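PDB 2HJP: phosphonopyruvate hydrolase from Variovorax sp., which hydrolyses the phosphorus-carbon bond of phosphonopyruvate, giving pyruvate and phosphate, with the help of a divalent metal ion such as magnesium, cobalt or manganese. Local coordinates for residues A80-D83 with T84-N88; S59-T62 with H63-M67; E132-Q135 with G136-A139; A140-A143 with A144-D147; F44-S47 with A48-V52. All blocks are in the same frame, centred on the assembly; numbering follows the deposited sequence.

Contact 1: A80-D83 with T84-N88; sequences ADID and TGFGN. With MG (magnesium ion), chain C; PPR (phosphonopyruvate), chain G.
Ile82 and Phe86 meet where the chain leaves strand 78-81 and folds back on itself. Ile82 CB rests 3.9 Å from Phe86 CE2, and the carbonyl oxygen Ile82 O sits over one face of the Phe86 ring, displaced toward its rim. The same oxygen accepts from Gly85 N at 2.7 Å (N-H...O 158°), closing a type II' beta turn from Ile82 to Gly85. Both Gly85 and Gly87 have positive phi angles at which a CB would press on the preceding carbonyl.

This turn stands at the C-terminal end of the third strand of the TIM barrel, the end where the active site lies; just before it, the Asp81 side chain reaches the magnesium ion. From its CB the chain runs with CG opposite the backbone N (chi1 -178°), bringing the carboxylate to the metal. Asp81 OD2 binds the magnesium at 2.1 Å and also accepts from Gly43 N. Asp81 OD1 accepts from Asp83 N at 3.0 Å, the donor lying 38° out of the carboxylate plane, which makes an Asx turn; a magnesium-bound water lies within donating distance of Asp81 OD1, among other acceptors. Two oxygens of phosphonopyruvate, O2' and O2, and three waters complete six ligands round the ion. Asp83 belongs to the second shell: its OD2 accepts at 2.8 Å from another of these waters, while the third donates to O1P of phosphonopyruvate.

Contact 2: S59-T62 with H63-M67; sequences SMST and HLEMM
Glu65 folds back over Ser61 on the first turns of helix 60-71, which comes after helix 43-49, between the second and third strands of the TIM barrel. Its CG comes to 3.3 Å from Ser61 O, the carbonyl that also accepts from Glu65 N. Ser59 is the N-cap: its OG accepts from Thr62 N in a weak capping bond of 3.4 Å. The first i to i+4 bond, from His63 N to Ser59 O, is weak too, whereas Leu64 N reaches Met60 O at 2.9 Å in a nearly straight bond (168°).

The tight side faces the barrel and helix 89-102. His63 swings its CG opposite the backbone N (chi1 179°), which carries the imidazole away from the preceding turn and into the protein. There both ring nitrogens are used, ND1 with Tyr99 OH and NE2 with Gly41 O, so the ring is fixed in its rotation beside the substrate-binding loop. Leu64 packs on Gln98 and Ala102 of helix 89-102, and Met67 on Leu78 and Ala80 of the third strand. Within the helix, Leu64 CB lies 3.5 Å from Met60 O.

The other side is more polar and lies along subunit boundaries. Ser61 packs on Ser59 of the second subunit, and Glu65 on Glu65 of the third. The carboxylate of the Glu65 chain, bent at chi2 (-51°), forms a salt bridge with Arg68, one turn on. A water bridges Ser61 and Glu65, lying 2.9 Å from Ser61 OG and donating to Glu65 OE2 at 2.9 Å.

Contact 3: E132-Q135 with G136-A139; sequences EEFQ and GKIA
The Phe134 ring is met obliquely by two side chains of the next helical turn, neither squarely over a face nor at an edge. Ile138 CG1 comes to 3.6 Å from Phe134 CE2, with Ile138 CD1 close behind. On the CD1 side of the ring, Lys137 CD approaches Phe134 CD1 at 4.0 Å, the lysine chain crossing the phenylalanine at about a right angle. With CG opposite the backbone N (chi1 -158°), the phenyl group reaches strands 106-110 and 151-156, where Met109 and Ala154 touch it; the Tyr175 ring meets it at about 60°.

All this happens on helix 131-144, which covers the TIM barrel between its fourth and fifth strands. Regular i to i+4 bonds run through the turn: Ile138 N to Phe134 O measures 2.9 Å, close to the carbonyl's own direction, and Lys137 N to Glu133 O is 3.1 Å and lies in the carbonyl plane.

Lys137 bends at chi3 (75°) and turns its ammonium group away from the ring. NZ donates to Thr84 O and Gly87 O, two carbonyls of the loop after the third strand. A water accepts from Lys137 NZ at 2.8 Å and donates to Glu133 OE2 at 2.7 Å, while the charged atoms themselves stay 4.9 Å apart. The ammonium group is thus satisfied by two carbonyls of the loop beyond Asp81 and a water, and any attraction to Glu133 is probably relayed by that water.

Contact 4: A140-A143 with A144-D147; sequences AATA and ARAD
Thr142 lies under the guanidinium of Arg145, the two side chains running next to each other in the same direction. Thr142 CG2 sits beneath one face of the flat group, toward its rim, and Thr142 CB is 3.5 Å from Arg145 NH2. Nearer the backbone, Arg145 CG passes 3.6 Å from Thr142 O. A water links the same pair, accepting from Arg145 NE at 2.9 Å and giving a weak bond to Thr142 O.

The setting is the C-terminal end of helix 131-144, on the outer layer of the TIM barrel before strand 151-156. Ala144 N still bonds to Ala140 O at 2.9 Å, and Arg145 N to Ala141 O at 3.2 Å with a bent N-H...O angle of 137°; Arg145 is the first residue to leave helical angles. Its chi1 of 82° sets CG between the backbone N and the carbonyl carbon, turning the side chain back along the last turn.

Farther out, Arg145 NH1 makes a salt bridge with Asp181 and a hydrogen bond to Phe150 O, which probably help to hold the guanidinium over the threonine. Thr142 OG1 is tied back to Ala139 O. Ala141 packs on Val92 and Val96 of helix 89-102, while Ala140 and Ala143 touch Tyr288 of the third subunit.

Contact 5: F44-S47 with A48-V52; sequences FELS and ASYAV. With NA (sodium ion), chain D; PPR (phosphonopyruvate), chain G.
Ser49 places OG between its backbone N and carbonyl carbon (chi1 75°), and this brings the hydroxyl back onto the preceding turn. Ser49 OG donates to Leu46 O at 2.7 Å and binds the sodium ion at 2.8 Å, so one oxygen serves both the helix and the metal; His23 O is a further sodium ligand. The like torsion of Ser47 (chi1 60°) turns its OG back to Gly43 O, to which it is hydrogen-bonded. At the other end of the turn Phe44 CB lies 3.3 Å from O2' of phosphonopyruvate. Phe44 N, at the start of the helix, donates to that carboxylate oxygen at 2.8 Å; the helix N-terminus would probably help to stabilise its negative charge.

The helix closes in a Schellman motif. Ala51 has positive phi, Ala51 N bonds to Ala48 O at 2.8 Å, and Val52 N returns to Ser47 O at 3.1 Å in an almost straight bond (176°), while Tyr50 N makes only weak bonds to Leu46 O and Ser47 O. The Tyr50 ring presents its edge to Leu46 O, which lies 3.4 Å from Tyr50 CD2, and Leu46 CD1 packs 4.0 Å from Tyr50 CE2.

Helix 43-49 follows the second barrel strand. Leu46 leans on His63 and Met66 of helix 60-71, Ala48 and Ser49 on Ile239 of helix 237-256, and Glu45 accepts from Ile239 N. Ala48 packs on Ile272 and Tyr50 on Ala69, both of the fourth subunit.

Contacts 1 and 5 are the buried pair: both reach phosphonopyruvate, one through the magnesium ion and a carboxylate, the other through a helix N-terminus. Contact 2 lies between them in the fold, with Leu46 of contact 5 against His63 and Met60 against Phe86 of contact 1; it combines a buried histidine with a polar, water-bridged face at subunit boundaries. Contacts 3 and 4 divide helix 131-144, farther from the chain's centre and both touching the third subunit. Contact 3 is joined to contact 1 by Lys137, whereas contact 4 lies away from the substrate and metal sites. Metal ligation thus marks contacts 1 and 5, and water-bridged polar groups the outer ones.

Contact 1: A80-D83 with T84-N88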
loop_
_atom_site.group_PDB
_atom_site.type_symbol
_atom_site.label_atom_id
_atom_site.label_comp_id
_atom_site.label_asym_id
_atom_site.label_seq_id
_atom_site.Cartn_x
_atom_site.Cartn_y
_atom_site.Cartn_z
ATOM N N ALA A 80 -11.000 -10.985 -12.016
ATOM C CA ALA A 80 -9.612 -10.826 -11.585
ATOM C C ALA A 80 -8.743 -12.081 -11.777
ATOM O O ALA A 80 -9.163 -13.196 -11.434
ATOM C CB ALA A 80 -9.594 -10.401 -10.088
ATOM N N ASP A 81 -7.523 -11.875 -12.296
ATOM C CA ASP A 81 -6.533 -12.925 -12.479
ATOM C C ASP A 81 -5.777 -13.154 -11.128
ATOM O O ASP A 81 -5.087 -12.259 -10.655
ATOM C CB ASP A 81 -5.533 -12.456 -13.547
ATOM C CG ASP A 81 -4.459 -13.477 -13.868
ATOM O OD1 ASP A 81 -4.397 -14.571 -13.254
ATOM O OD2 ASP A 81 -3.646 -13.151 -14.771
ATOM N N ILE A 82 -5.914 -14.321 -10.491
ATOM C CA ILE A 82 -5.162 -14.532 -9.239
ATOM C C ILE A 82 -4.061 -15.566 -9.408
ATOM O O ILE A 82 -3.651 -16.254 -8.454
ATOM C CB ILE A 82 -6.110 -14.877 -8.031
ATOM C CG1 ILE A 82 -6.885 -16.165 -8.298
ATOM C CG2 ILE A 82 -7.084 -13.703 -7.841
ATOM C CD1 ILE A 82 -7.573 -16.764 -7.074
ATOM N N ASP A 83 -3.571 -15.664 -10.639
ATOM C CA ASP A 83 -2.466 -16.562 -10.979
ATOM C C ASP A 83 -2.702 -17.961 -10.425
ATOM O O ASP A 83 -3.694 -18.582 -10.826
ATOM C CB ASP A 83 -1.139 -15.992 -10.454
ATOM C CG ASP A 83 -0.631 -14.744 -11.276
ATOM O OD1 ASP A 83 0.555 -14.362 -11.037
ATOM O OD2 ASP A 83 -1.374 -14.118 -12.119
ATOM N N THR A 84 -1.809 -18.459 -9.542
ATOM C CA THR A 84 -2.036 -19.775 -8.989
ATOM C C THR A 84 -2.632 -19.726 -7.592
ATOM O O THR A 84 -2.514 -20.680 -6.840
ATOM C CB THR A 84 -0.744 -20.646 -8.905
ATOM O OG1 THR A 84 0.215 -20.004 -8.068
ATOM C CG2 THR A 84 -0.174 -20.863 -10.236
ATOM N N GLY A 85 -3.248 -18.611 -7.233
ATOM C CA GLY A 85 -3.844 -18.482 -5.911
ATOM C C GLY A 85 -2.893 -17.963 -4.862
ATOM O O GLY A 85 -3.210 -17.936 -3.660
ATOM N N PHE A 86 -1.708 -17.558 -5.315
ATOM C CA PHE A 86 -0.665 -17.064 -4.399
ATOM C C PHE A 86 -0.296 -18.047 -3.299
ATOM O O PHE A 86 0.051 -17.630 -2.214
ATOM C CB PHE A 86 -1.085 -15.752 -3.740
ATOM C CG PHE A 86 -1.444 -14.703 -4.722
ATOM C CD1 PHE A 86 -0.446 -14.154 -5.539
ATOM C CD2 PHE A 86 -2.773 -14.363 -4.952
ATOM C CE1 PHE A 86 -0.773 -13.299 -6.590
ATOM C CE2 PHE A 86 -3.115 -13.508 -5.978
ATOM C CZ PHE A 86 -2.110 -12.961 -6.822
ATOM N N GLY A 87 -0.342 -19.344 -3.562
ATOM C CA GLY A 87 0.014 -20.284 -2.519
ATOM C C GLY A 87 -0.832 -21.530 -2.637
ATOM O O GLY A 87 -1.305 -21.838 -3.733
ATOM N N ASN A 88 -1.034 -22.248 -1.542
ATOM C CA ASN A 88 -1.808 -23.466 -1.627
ATOM C C ASN A 88 -3.273 -23.156 -1.277
ATOM O O ASN A 88 -3.665 -22.014 -1.124
ATOM C CB ASN A 88 -1.237 -24.520 -0.654
ATOM C CG ASN A 88 -1.222 -24.037 0.798
ATOM O OD1 ASN A 88 -1.966 -23.107 1.192
ATOM N ND2 ASN A 88 -0.362 -24.657 1.606
HETATM MG MG MG C . -2.168 -14.007 -15.955
HETATM C C1 PPR G . -3.097 -12.639 -18.211
HETATM O O1 PPR G . -3.649 -11.790 -19.026
HETATM O "O2'" PPR G . -2.428 -12.339 -17.259
HETATM C C2 PPR G . -3.378 -14.075 -18.539
HETATM C C3 PPR G . -3.560 -14.642 -19.767
HETATM O O2 PPR G . -3.431 -14.851 -17.455
HETATM P P PPR G . -1.889 -15.044 -20.469
HETATM O O1P PPR G . -1.312 -16.102 -19.487
HETATM O O2P PPR G . -1.098 -13.708 -20.494
HETATM O O3P PPR G . -2.168 -15.644 -21.766
HETATM O O HOH W 1 -2.420 -15.771 -14.806
HETATM O O HOH W 2 -0.696 -13.223 -14.633
HETATM O O HOH W 3 -0.511 -14.808 -16.965
#

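Contact 2: S59-T62 with H63-M67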
loop_
_atom_site.group_PDB
_atom_site.type_symbol
_atom_site.label_atom_id
_atom_site.label_comp_id
_atom_site.label_asym_id
_atom_site.label_seq_id
_atom_site.Cartn_x
_atom_site.Cartn_y
_atom_site.Cartn_z
ATOM N N SER A 59 4.028 -7.931 -6.619
ATOM C CA SER A 59 3.363 -8.175 -5.348
ATOM C C SER A 59 1.840 -8.485 -5.476
ATOM O O SER A 59 1.147 -7.908 -6.277
ATOM C CB SER A 59 3.566 -6.935 -4.483
ATOM O OG SER A 59 2.526 -6.751 -3.533
ATOM N N MET A 60 1.316 -9.387 -4.672
ATOM C CA MET A 60 -0.116 -9.672 -4.753
ATOM C C MET A 60 -0.923 -8.423 -4.333
ATOM O O MET A 60 -1.990 -8.180 -4.828
ATOM C CB MET A 60 -0.522 -10.793 -3.806
ATOM C CG MET A 60 -1.936 -11.080 -3.994
ATOM S SD MET A 60 -2.748 -10.984 -2.478
ATOM C CE MET A 60 -2.780 -12.674 -2.315
ATOM N N SER A 61 -0.399 -7.694 -3.349
ATOM C CA SER A 61 -1.049 -6.473 -2.881
ATOM C C SER A 61 -1.209 -5.408 -4.030
ATOM O O SER A 61 -2.245 -4.712 -4.173
ATOM C CB SER A 61 -0.207 -5.951 -1.720
ATOM O OG SER A 61 -0.741 -4.751 -1.278
ATOM N N THR A 62 -0.211 -5.316 -4.889
ATOM C CA THR A 62 -0.291 -4.357 -5.955
ATOM C C THR A 62 -1.477 -4.752 -6.854
ATOM O O THR A 62 -2.280 -3.896 -7.238
ATOM C CB THR A 62 1.009 -4.311 -6.748
ATOM O OG1 THR A 62 2.037 -3.754 -5.904
ATOM C CG2 THR A 62 0.864 -3.459 -7.995
ATOM N N HIS A 63 -1.615 -6.041 -7.119
ATOM C CA HIS A 63 -2.694 -6.460 -7.967
ATOM C C HIS A 63 -4.092 -6.313 -7.291
ATOM O O HIS A 63 -5.053 -5.721 -7.874
ATOM C CB HIS A 63 -2.424 -7.900 -8.446
ATOM C CG HIS A 63 -3.512 -8.448 -9.334
ATOM N ND1 HIS A 63 -4.589 -9.160 -8.855
ATOM C CD2 HIS A 63 -3.698 -8.334 -10.674
ATOM C CE1 HIS A 63 -5.405 -9.463 -9.850
ATOM N NE2 HIS A 63 -4.894 -8.971 -10.971
ATOM N N LEU A 64 -4.175 -6.727 -6.035
ATOM C CA LEU A 64 -5.435 -6.646 -5.285
ATOM C C LEU A 64 -5.870 -5.195 -5.205
ATOM O O LEU A 64 -7.044 -4.892 -5.455
ATOM C CB LEU A 64 -5.248 -7.253 -3.861
ATOM C CG LEU A 64 -6.450 -6.971 -2.934
ATOM C CD1 LEU A 64 -7.698 -7.694 -3.508
ATOM C CD2 LEU A 64 -6.159 -7.513 -1.501
ATOM N N GLU A 65 -4.942 -4.270 -4.900
ATOM C CA GLU A 65 -5.355 -2.848 -4.835
ATOM C C GLU A 65 -5.772 -2.281 -6.216
ATOM O O GLU A 65 -6.665 -1.461 -6.293
ATOM C CB GLU A 65 -4.251 -1.998 -4.176
ATOM C CG GLU A 65 -4.087 -2.420 -2.717
ATOM C CD GLU A 65 -5.482 -2.454 -1.933
ATOM O OE1 GLU A 65 -6.322 -1.517 -1.997
ATOM O OE2 GLU A 65 -5.727 -3.398 -1.191
ATOM N N MET A 66 -5.119 -2.732 -7.284
ATOM C CA MET A 66 -5.502 -2.307 -8.614
ATOM C C MET A 66 -6.914 -2.840 -8.879
ATOM O O MET A 66 -7.666 -2.168 -9.564
ATOM C CB MET A 66 -4.521 -2.866 -9.697
ATOM C CG MET A 66 -4.905 -2.394 -11.142
ATOM S SD MET A 66 -5.268 -0.602 -11.223
ATOM C CE MET A 66 -3.525 0.004 -11.158
ATOM N N MET A 67 -7.262 -4.043 -8.408
ATOM C CA MET A 67 -8.610 -4.566 -8.679
ATOM C C MET A 67 -9.616 -3.690 -7.968
ATOM O O MET A 67 -10.676 -3.370 -8.519
ATOM C CB MET A 67 -8.798 -6.034 -8.246
ATOM C CG MET A 67 -7.891 -7.053 -8.994
ATOM S SD MET A 67 -8.008 -6.951 -10.823
ATOM C CE MET A 67 -6.543 -6.051 -11.269
HETATM O O HOH W 4 -3.475 -5.073 -0.347
#

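Contact 3: E132-Q135 with G136-A139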
loop_
_atom_site.group_PDB
_atom_site.type_symbol
_atom_site.label_atom_id
_atom_site.label_comp_id
_atom_site.label_asym_id
_atom_site.label_seq_id
_atom_site.Cartn_x
_atom_site.Cartn_y
_atom_site.Cartn_z
ATOM N N GLU A 132 -5.959 -33.662 -7.631
ATOM C CA GLU A 132 -6.643 -33.565 -6.341
ATOM C C GLU A 132 -6.199 -32.311 -5.597
ATOM O O GLU A 132 -7.000 -31.694 -4.896
ATOM C CB GLU A 132 -6.354 -34.783 -5.425
ATOM C CG GLU A 132 -6.155 -36.070 -6.127
ATOM C CD GLU A 132 -4.720 -36.176 -6.636
ATOM O OE1 GLU A 132 -4.556 -36.329 -7.869
ATOM O OE2 GLU A 132 -3.757 -36.102 -5.799
ATOM N N GLU A 133 -4.931 -31.943 -5.721
ATOM C CA GLU A 133 -4.497 -30.728 -5.013
ATOM C C GLU A 133 -5.262 -29.532 -5.614
ATOM O O GLU A 133 -5.758 -28.687 -4.860
ATOM C CB GLU A 133 -2.982 -30.446 -5.112
ATOM C CG GLU A 133 -2.696 -29.046 -4.481
ATOM C CD GLU A 133 -1.191 -28.583 -4.470
ATOM O OE1 GLU A 133 -0.319 -29.280 -5.050
ATOM O OE2 GLU A 133 -0.911 -27.497 -3.861
ATOM N N PHE A 134 -5.387 -29.467 -6.956
ATOM C CA PHE A 134 -6.105 -28.300 -7.494
ATOM C C PHE A 134 -7.592 -28.321 -7.145
ATOM O O PHE A 134 -8.221 -27.266 -6.919
ATOM C CB PHE A 134 -5.937 -28.141 -8.993
ATOM C CG PHE A 134 -6.205 -26.720 -9.454
ATOM C CD1 PHE A 134 -5.311 -25.656 -9.088
ATOM C CD2 PHE A 134 -7.312 -26.437 -10.252
ATOM C CE1 PHE A 134 -5.534 -24.339 -9.532
ATOM C CE2 PHE A 134 -7.555 -25.116 -10.714
ATOM C CZ PHE A 134 -6.667 -24.056 -10.357
ATOM N N GLN A 135 -8.154 -29.519 -7.108
ATOM C CA GLN A 135 -9.540 -29.669 -6.702
ATOM C C GLN A 135 -9.673 -29.078 -5.334
ATOM O O GLN A 135 -10.664 -28.394 -5.091
ATOM C CB GLN A 135 -9.965 -31.133 -6.684
ATOM C CG GLN A 135 -10.246 -31.723 -8.095
ATOM C CD GLN A 135 -10.832 -33.132 -7.982
ATOM O OE1 GLN A 135 -11.958 -33.433 -8.449
ATOM N NE2 GLN A 135 -10.071 -33.998 -7.346
ATOM N N GLY A 136 -8.693 -29.324 -4.443
ATOM C CA GLY A 136 -8.756 -28.715 -3.098
ATOM C C GLY A 136 -8.751 -27.166 -3.147
ATOM O O GLY A 136 -9.437 -26.461 -2.385
ATOM N N LYS A 137 -7.906 -26.627 -4.014
ATOM C CA LYS A 137 -7.824 -25.163 -4.173
ATOM C C LYS A 137 -9.128 -24.517 -4.686
ATOM O O LYS A 137 -9.576 -23.471 -4.216
ATOM C CB LYS A 137 -6.631 -24.868 -5.080
ATOM C CG LYS A 137 -5.297 -25.158 -4.336
ATOM C CD LYS A 137 -4.113 -25.103 -5.279
ATOM C CE LYS A 137 -3.777 -23.663 -5.629
ATOM N NZ LYS A 137 -2.365 -23.494 -6.188
ATOM N N ILE A 138 -9.744 -25.151 -5.649
ATOM C CA ILE A 138 -11.001 -24.641 -6.189
ATOM C C ILE A 138 -12.089 -24.770 -5.116
ATOM O O ILE A 138 -12.879 -23.845 -4.921
ATOM C CB ILE A 138 -11.394 -25.515 -7.417
ATOM C CG1 ILE A 138 -10.467 -25.137 -8.579
ATOM C CG2 ILE A 138 -12.889 -25.325 -7.798
ATOM C CD1 ILE A 138 -10.561 -23.686 -9.127
ATOM N N ALA A 139 -12.141 -25.922 -4.419
ATOM C CA ALA A 139 -13.157 -26.106 -3.358
ATOM C C ALA A 139 -12.935 -25.052 -2.252
ATOM O O ALA A 139 -13.905 -24.524 -1.689
ATOM C CB ALA A 139 -13.079 -27.550 -2.763
HETATM O O HOH W 5 -0.514 -25.009 -4.792
#

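Contact 4: A140-A143 with A144-D147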
loop_
_atom_site.group_PDB
_atom_site.type_symbol
_atom_site.label_atom_id
_atom_site.label_comp_id
_atom_site.label_asym_id
_atom_site.label_seq_id
_atom_site.Cartn_x
_atom_site.Cartn_y
_atom_site.Cartn_z
ATOM N N ALA A 140 -11.663 -24.758 -1.930
ATOM C CA ALA A 140 -11.363 -23.703 -0.921
ATOM C C ALA A 140 -11.890 -22.335 -1.419
ATOM O O ALA A 140 -12.396 -21.527 -0.605
ATOM C CB ALA A 140 -9.827 -23.596 -0.654
ATOM N N ALA A 141 -11.753 -22.060 -2.726
ATOM C CA ALA A 141 -12.199 -20.803 -3.265
ATOM C C ALA A 141 -13.698 -20.703 -3.192
ATOM O O ALA A 141 -14.221 -19.650 -2.779
ATOM C CB ALA A 141 -11.732 -20.610 -4.739
ATOM N N THR A 142 -14.408 -21.766 -3.616
ATOM C CA THR A 142 -15.861 -21.709 -3.541
ATOM C C THR A 142 -16.375 -21.709 -2.108
ATOM O O THR A 142 -17.430 -21.140 -1.840
ATOM C CB THR A 142 -16.580 -22.836 -4.339
ATOM O OG1 THR A 142 -16.204 -24.128 -3.806
ATOM C CG2 THR A 142 -16.234 -22.709 -5.862
ATOM N N ALA A 143 -15.652 -22.355 -1.196
ATOM C CA ALA A 143 -16.034 -22.345 0.244
ATOM C C ALA A 143 -15.822 -20.911 0.828
ATOM O O ALA A 143 -16.604 -20.426 1.660
ATOM C CB ALA A 143 -15.125 -23.346 1.061
ATOM N N ALA A 144 -14.755 -20.245 0.403
ATOM C CA ALA A 144 -14.422 -18.918 0.932
ATOM C C ALA A 144 -15.288 -17.743 0.447
ATOM O O ALA A 144 -15.401 -16.738 1.145
ATOM C CB ALA A 144 -12.922 -18.615 0.653
ATOM N N ARG A 145 -15.907 -17.852 -0.726
ATOM C CA ARG A 145 -16.706 -16.755 -1.238
ATOM C C ARG A 145 -17.963 -16.545 -0.389
ATOM O O ARG A 145 -18.516 -17.513 0.122
ATOM C CB ARG A 145 -17.114 -16.998 -2.717
ATOM C CG ARG A 145 -18.282 -17.861 -2.956
ATOM C CD ARG A 145 -18.691 -18.151 -4.468
ATOM N NE ARG A 145 -19.171 -19.553 -4.547
ATOM C CZ ARG A 145 -19.260 -20.275 -5.666
ATOM N NH1 ARG A 145 -18.922 -19.764 -6.869
ATOM N NH2 ARG A 145 -19.620 -21.554 -5.576
ATOM N N ALA A 146 -18.382 -15.296 -0.235
ATOM C CA ALA A 146 -19.585 -14.969 0.549
ATOM C C ALA A 146 -20.807 -14.973 -0.330
ATOM O O ALA A 146 -21.821 -15.597 0.004
ATOM C CB ALA A 146 -19.471 -13.575 1.225
ATOM N N ASP A 147 -20.749 -14.267 -1.452
ATOM C CA ASP A 147 -21.905 -14.187 -2.326
ATOM C C ASP A 147 -21.868 -15.403 -3.286
ATOM O O ASP A 147 -20.920 -15.522 -4.022
ATOM C CB ASP A 147 -21.821 -12.833 -3.087
ATOM C CG ASP A 147 -22.863 -12.691 -4.177
ATOM O OD1 ASP A 147 -23.658 -13.617 -4.389
ATOM O OD2 ASP A 147 -22.889 -11.638 -4.837
HETATM O O HOH W 6 -20.670 -20.121 -2.179
HETATM O O HOH W 7 -19.423 -19.951 1.264
#

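Contact 5: F44-S47 with A48-V52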
loop_
_atom_site.group_PDB
_atom_site.type_symbol
_atom_site.label_atom_id
_atom_site.label_comp_id
_atom_site.label_asym_id
_atom_site.label_seq_id
_atom_site.Cartn_x
_atom_site.Cartn_y
_atom_site.Cartn_z
ATOM N N PHE A 44 -0.693 -10.212 -16.507
ATOM C CA PHE A 44 0.318 -9.953 -17.507
ATOM C C PHE A 44 0.358 -8.429 -17.756
ATOM O O PHE A 44 1.448 -7.782 -17.779
ATOM C CB PHE A 44 -0.056 -10.685 -18.830
ATOM C CG PHE A 44 0.911 -10.379 -19.961
ATOM C CD1 PHE A 44 2.127 -11.043 -20.033
ATOM C CD2 PHE A 44 0.632 -9.370 -20.874
ATOM C CE1 PHE A 44 3.077 -10.685 -21.035
ATOM C CE2 PHE A 44 1.542 -9.019 -21.848
ATOM C CZ PHE A 44 2.790 -9.698 -21.920
ATOM N N GLU A 45 -0.824 -7.854 -17.962
ATOM C CA GLU A 45 -0.890 -6.398 -18.180
ATOM C C GLU A 45 -0.387 -5.586 -16.997
ATOM O O GLU A 45 0.370 -4.643 -17.193
ATOM C CB GLU A 45 -2.288 -5.927 -18.490
ATOM C CG GLU A 45 -2.715 -6.281 -19.937
ATOM C CD GLU A 45 -3.346 -5.106 -20.653
ATOM O OE1 GLU A 45 -3.614 -4.086 -19.957
ATOM O OE2 GLU A 45 -3.581 -5.205 -21.877
ATOM N N LEU A 46 -0.787 -5.933 -15.765
ATOM C CA LEU A 46 -0.318 -5.117 -14.660
ATOM C C LEU A 46 1.211 -5.316 -14.479
ATOM O O LEU A 46 1.937 -4.344 -14.276
ATOM C CB LEU A 46 -1.067 -5.494 -13.379
ATOM C CG LEU A 46 -0.754 -4.631 -12.198
ATOM C CD1 LEU A 46 -1.098 -3.197 -12.490
ATOM C CD2 LEU A 46 -1.527 -5.146 -11.017
ATOM N N SER A 47 1.718 -6.545 -14.558
ATOM C CA SER A 47 3.168 -6.701 -14.404
ATOM C C SER A 47 3.882 -5.996 -15.578
ATOM O O SER A 47 4.929 -5.405 -15.406
ATOM C CB SER A 47 3.574 -8.214 -14.314
ATOM O OG SER A 47 3.152 -8.805 -15.527
ATOM N N ALA A 48 3.331 -6.058 -16.784
ATOM C CA ALA A 48 4.002 -5.392 -17.911
ATOM C C ALA A 48 4.059 -3.885 -17.632
ATOM O O ALA A 48 5.079 -3.216 -17.907
ATOM C CB ALA A 48 3.252 -5.680 -19.242
ATOM N N SER A 49 2.992 -3.326 -17.067
ATOM C CA SER A 49 2.969 -1.880 -16.808
ATOM C C SER A 49 4.026 -1.452 -15.750
ATOM O O SER A 49 4.489 -0.315 -15.736
ATOM C CB SER A 49 1.551 -1.438 -16.412
ATOM O OG SER A 49 1.240 -1.819 -15.100
ATOM N N TYR A 50 4.485 -2.426 -14.968
ATOM C CA TYR A 50 5.535 -2.269 -13.955
ATOM C C TYR A 50 6.854 -2.692 -14.519
ATOM O O TYR A 50 7.854 -2.647 -13.842
ATOM C CB TYR A 50 5.204 -3.127 -12.710
ATOM C CG TYR A 50 4.365 -2.301 -11.744
ATOM C CD1 TYR A 50 4.974 -1.440 -10.807
ATOM C CD2 TYR A 50 2.970 -2.319 -11.806
ATOM C CE1 TYR A 50 4.189 -0.611 -9.966
ATOM C CE2 TYR A 50 2.157 -1.475 -10.953
ATOM C CZ TYR A 50 2.776 -0.647 -10.058
ATOM O OH TYR A 50 2.027 0.146 -9.226
ATOM N N ALA A 51 6.872 -3.113 -15.777
ATOM C CA ALA A 51 8.123 -3.512 -16.390
ATOM C C ALA A 51 8.829 -4.643 -15.638
ATOM O O ALA A 51 10.061 -4.585 -15.411
ATOM C CB ALA A 51 9.119 -2.232 -16.555
ATOM N N VAL A 52 8.038 -5.613 -15.177
ATOM C CA VAL A 52 8.564 -6.826 -14.519
ATOM C C VAL A 52 7.883 -8.024 -15.201
ATOM O O VAL A 52 6.774 -7.882 -15.763
ATOM C CB VAL A 52 8.349 -6.854 -12.969
ATOM C CG1 VAL A 52 9.121 -5.714 -12.340
ATOM C CG2 VAL A 52 6.842 -6.904 -12.597
HETATM NA NA NA D . -0.643 -0.024 -14.112
HETATM C C1 PPR G . -3.097 -12.639 -18.211
HETATM O O1 PPR G . -3.649 -11.790 -19.026
HETATM O "O2'" PPR G . -2.428 -12.339 -17.259
HETATM C C2 PPR G . -3.378 -14.075 -18.539
HETATM C C3 PPR G . -3.560 -14.642 -19.767
HETATM O O2 PPR G . -3.431 -14.851 -17.455
HETATM P P PPR G . -1.889 -15.044 -20.469
HETATM O O1P PPR G . -1.312 -16.102 -19.487
HETATM O O2P PPR G . -1.098 -13.708 -20.494
HETATM O O3P PPR G . -2.168 -15.644 -21.766
#